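Local atomic coordinates of delta-aminolevulinic acid dehydratase (Toxoplasma gondii ME49, PDB entry 3OBK), a protein that catalyses the condensation of two molecules of 5-aminolevulinic acid into porphobilinogen, an early step of tetrapyrrole biosynthesis. Residues A133-D138 with H163-Q168. Residues are numbered along the deposited sequence; the frame is centred on the assembly and turned at random.
Sequences ADVALD and HQLCKQ. With PBG (3-[5-(aminomethyl)-4-(carboxymethyl)-1H-pyrrol-3-yl]propanoic acid), chain L.
The flat amide of Q168 lies between two side chains, both placed toward its oxygen: V135 CG1 sits off one face, 3.4 Å from Q168 OE1, and L137 CD2 off the opposite face, 4.3 Å from the same atom. At the polar end, OE1 accepts the N-H of A136 (N to OE1 2.9 Å, 158° at the hydrogen). That donor is tilted 26° from the carbonyl plane, toward the V135 side. NE2 gives a second, weak bond to A136 O at 3.4 Å, the acceptor lying on the L137 side. With CG anti to the backbone N and the chain extended, Q168 spans the gap from helix to loop; its OE1 satisfies the N-H of buried A136.

Apolar contacts join V135 CG1 to L165 CD2 (3.6 Å) and L137 CD2 to that same methyl (4.0 Å). The side chains of L137 and Q164 cross at about a right angle, with L137 CD1 against Q164 CB.

Porphobilinogen lies beyond the strand end: A136 CB, whose bond from CA points away from the helix, is 3.5 Å from N1 of the ligand. N1 gives a weak hydrogen bond to D138 OD1, and D134 OD1 of the strand, also hydrogen-bonded to S183 OG, receives a weak one from the pyrrole NA.

Strand 130-135 and helix 158-175 run nearly antiparallel (163° between the short segments), as expected for a beta-alpha unit of this TIM barrel. V135 also touches V180 and P182 of parallel strand 179-182, and C166 packs against helix 189-199.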
loop_
_atom_site.group_PDB
_atom_site.type_symbol
_atom_site.label_atom_id
_atom_site.label_comp_id
_atom_site.label_asym_id
_atom_site.label_seq_id
_atom_site.Cartn_x
_atom_site.Cartn_y
_atom_site.Cartn_z
ATOM N N ALA A 133 8.283 -18.330 32.123
ATOM C CA ALA A 133 9.145 -19.514 32.191
ATOM C C ALA A 133 9.436 -19.967 30.773
ATOM O O ALA A 133 8.541 -20.004 29.948
ATOM C CB ALA A 133 8.465 -20.609 32.953
ATOM N N ASP A 134 10.679 -20.318 30.482
ATOM C CA ASP A 134 11.022 -20.803 29.169
ATOM C C ASP A 134 10.399 -22.196 28.950
ATOM O O ASP A 134 10.171 -22.937 29.915
ATOM C CB ASP A 134 12.539 -20.857 29.048
ATOM C CG ASP A 134 13.005 -21.158 27.652
ATOM O OD1 ASP A 134 13.342 -20.196 26.900
ATOM O OD2 ASP A 134 13.037 -22.369 27.310
ATOM N N VAL A 135 10.090 -22.517 27.687
ATOM C CA VAL A 135 9.691 -23.869 27.287
ATOM C C VAL A 135 10.638 -24.327 26.186
ATOM O O VAL A 135 10.806 -23.661 25.170
ATOM C CB VAL A 135 8.223 -23.948 26.842
ATOM C CG1 VAL A 135 7.890 -25.331 26.239
ATOM C CG2 VAL A 135 7.301 -23.607 28.022
ATOM N N ALA A 136 11.275 -25.460 26.420
ATOM C CA ALA A 136 12.384 -25.941 25.603
ATOM C C ALA A 136 13.132 -26.954 26.432
ATOM O O ALA A 136 13.187 -26.858 27.669
ATOM C CB ALA A 136 13.319 -24.820 25.165
ATOM N N LEU A 137 13.681 -27.946 25.759
ATOM C CA LEU A 137 14.258 -29.072 26.475
ATOM C C LEU A 137 15.725 -28.878 26.722
ATOM O O LEU A 137 16.324 -29.684 27.374
ATOM C CB LEU A 137 14.054 -30.359 25.693
ATOM C CG LEU A 137 12.606 -30.674 25.354
ATOM C CD1 LEU A 137 12.526 -32.027 24.661
ATOM C CD2 LEU A 137 11.723 -30.668 26.579
ATOM N N ASP A 138 16.336 -27.827 26.203
ATOM C CA ASP A 138 17.794 -27.834 26.238
ATOM C C ASP A 138 18.378 -27.756 27.624
ATOM O O ASP A 138 19.432 -28.306 27.845
ATOM C CB ASP A 138 18.489 -26.850 25.272
ATOM C CG ASP A 138 17.840 -25.496 25.186
ATOM O OD1 ASP A 138 16.595 -25.380 25.142
ATOM O OD2 ASP A 138 18.629 -24.538 25.044
ATOM N N HIS A 163 5.169 -32.838 21.948
ATOM C CA HIS A 163 4.478 -33.550 23.029
ATOM C C HIS A 163 5.145 -33.274 24.389
ATOM O O HIS A 163 4.447 -32.967 25.363
ATOM C CB HIS A 163 4.442 -35.044 22.723
ATOM C CG HIS A 163 3.525 -35.842 23.610
ATOM N ND1 HIS A 163 2.421 -35.301 24.250
ATOM C CD2 HIS A 163 3.524 -37.165 23.910
ATOM C CE1 HIS A 163 1.793 -36.254 24.920
ATOM N NE2 HIS A 163 2.433 -37.395 24.717
ATOM N N GLN A 164 6.482 -33.356 24.430
ATOM C CA GLN A 164 7.252 -33.017 25.631
ATOM C C GLN A 164 7.042 -31.571 26.056
ATOM O O GLN A 164 6.867 -31.283 27.246
ATOM C CB GLN A 164 8.755 -33.242 25.428
ATOM C CG GLN A 164 9.226 -34.672 25.130
ATOM C CD GLN A 164 8.760 -35.694 26.149
ATOM O OE1 GLN A 164 7.613 -36.084 26.142
ATOM N NE2 GLN A 164 9.657 -36.137 27.017
ATOM N N LEU A 165 7.064 -30.651 25.095
ATOM C CA LEU A 165 6.893 -29.230 25.424
ATOM C C LEU A 165 5.494 -28.932 25.962
ATOM O O LEU A 165 5.325 -28.031 26.812
ATOM C CB LEU A 165 7.140 -28.358 24.206
ATOM C CG LEU A 165 8.506 -28.443 23.556
ATOM C CD1 LEU A 165 8.508 -27.621 22.272
ATOM C CD2 LEU A 165 9.561 -27.994 24.521
ATOM N N CYS A 166 4.495 -29.678 25.477
ATOM C CA CYS A 166 3.150 -29.568 26.018
ATOM C C CYS A 166 3.124 -29.982 27.483
ATOM O O CYS A 166 2.474 -29.322 28.308
ATOM C CB CYS A 166 2.140 -30.369 25.210
ATOM S SG CYS A 166 1.816 -29.640 23.560
ATOM N N LYS A 167 3.861 -31.026 27.828
ATOM C CA LYS A 167 3.887 -31.455 29.216
ATOM C C LYS A 167 4.587 -30.411 30.044
ATOM O O LYS A 167 4.112 -30.063 31.100
ATOM C CB LYS A 167 4.594 -32.799 29.391
ATOM C CG LYS A 167 3.837 -34.003 28.851
ATOM C CD LYS A 167 4.789 -35.173 28.876
ATOM C CE LYS A 167 4.170 -36.480 28.489
ATOM N NZ LYS A 167 5.071 -37.580 28.995
ATOM N N GLN A 168 5.716 -29.922 29.549
ATOM C CA GLN A 168 6.467 -28.872 30.207
ATOM C C GLN A 168 5.643 -27.639 30.437
ATOM O O GLN A 168 5.651 -27.101 31.554
ATOM C CB GLN A 168 7.713 -28.465 29.425
ATOM C CG GLN A 168 8.602 -27.475 30.193
ATOM C CD GLN A 168 9.812 -27.047 29.420
ATOM O OE1 GLN A 168 9.865 -27.205 28.204
ATOM N NE2 GLN A 168 10.801 -26.512 30.116
HETATM C CHA PBG L . 16.948 -22.202 25.074
HETATM C C1A PBG L . 17.338 -20.770 25.238
HETATM C C2A PBG L . 18.508 -20.173 24.778
HETATM C C3A PBG L . 18.432 -18.845 25.155
HETATM C C4A PBG L . 17.196 -18.656 25.745
HETATM N NA PBG L . 16.565 -19.836 25.811
HETATM C C5A PBG L . 19.722 -20.829 24.164
HETATM C C6A PBG L . 19.565 -21.389 22.817
HETATM O O1A PBG L . 18.388 -21.615 22.430
HETATM O O2A PBG L . 20.575 -21.700 22.145
HETATM C C7A PBG L . 19.493 -17.835 24.950
HETATM C C8A PBG L . 19.349 -16.554 25.683
HETATM C C9A PBG L . 20.516 -15.659 25.747
HETATM O O3A PBG L . 20.550 -14.840 26.661
HETATM O O4A PBG L . 21.572 -15.861 25.128
HETATM N N1 PBG L . 15.813 -22.504 24.264
#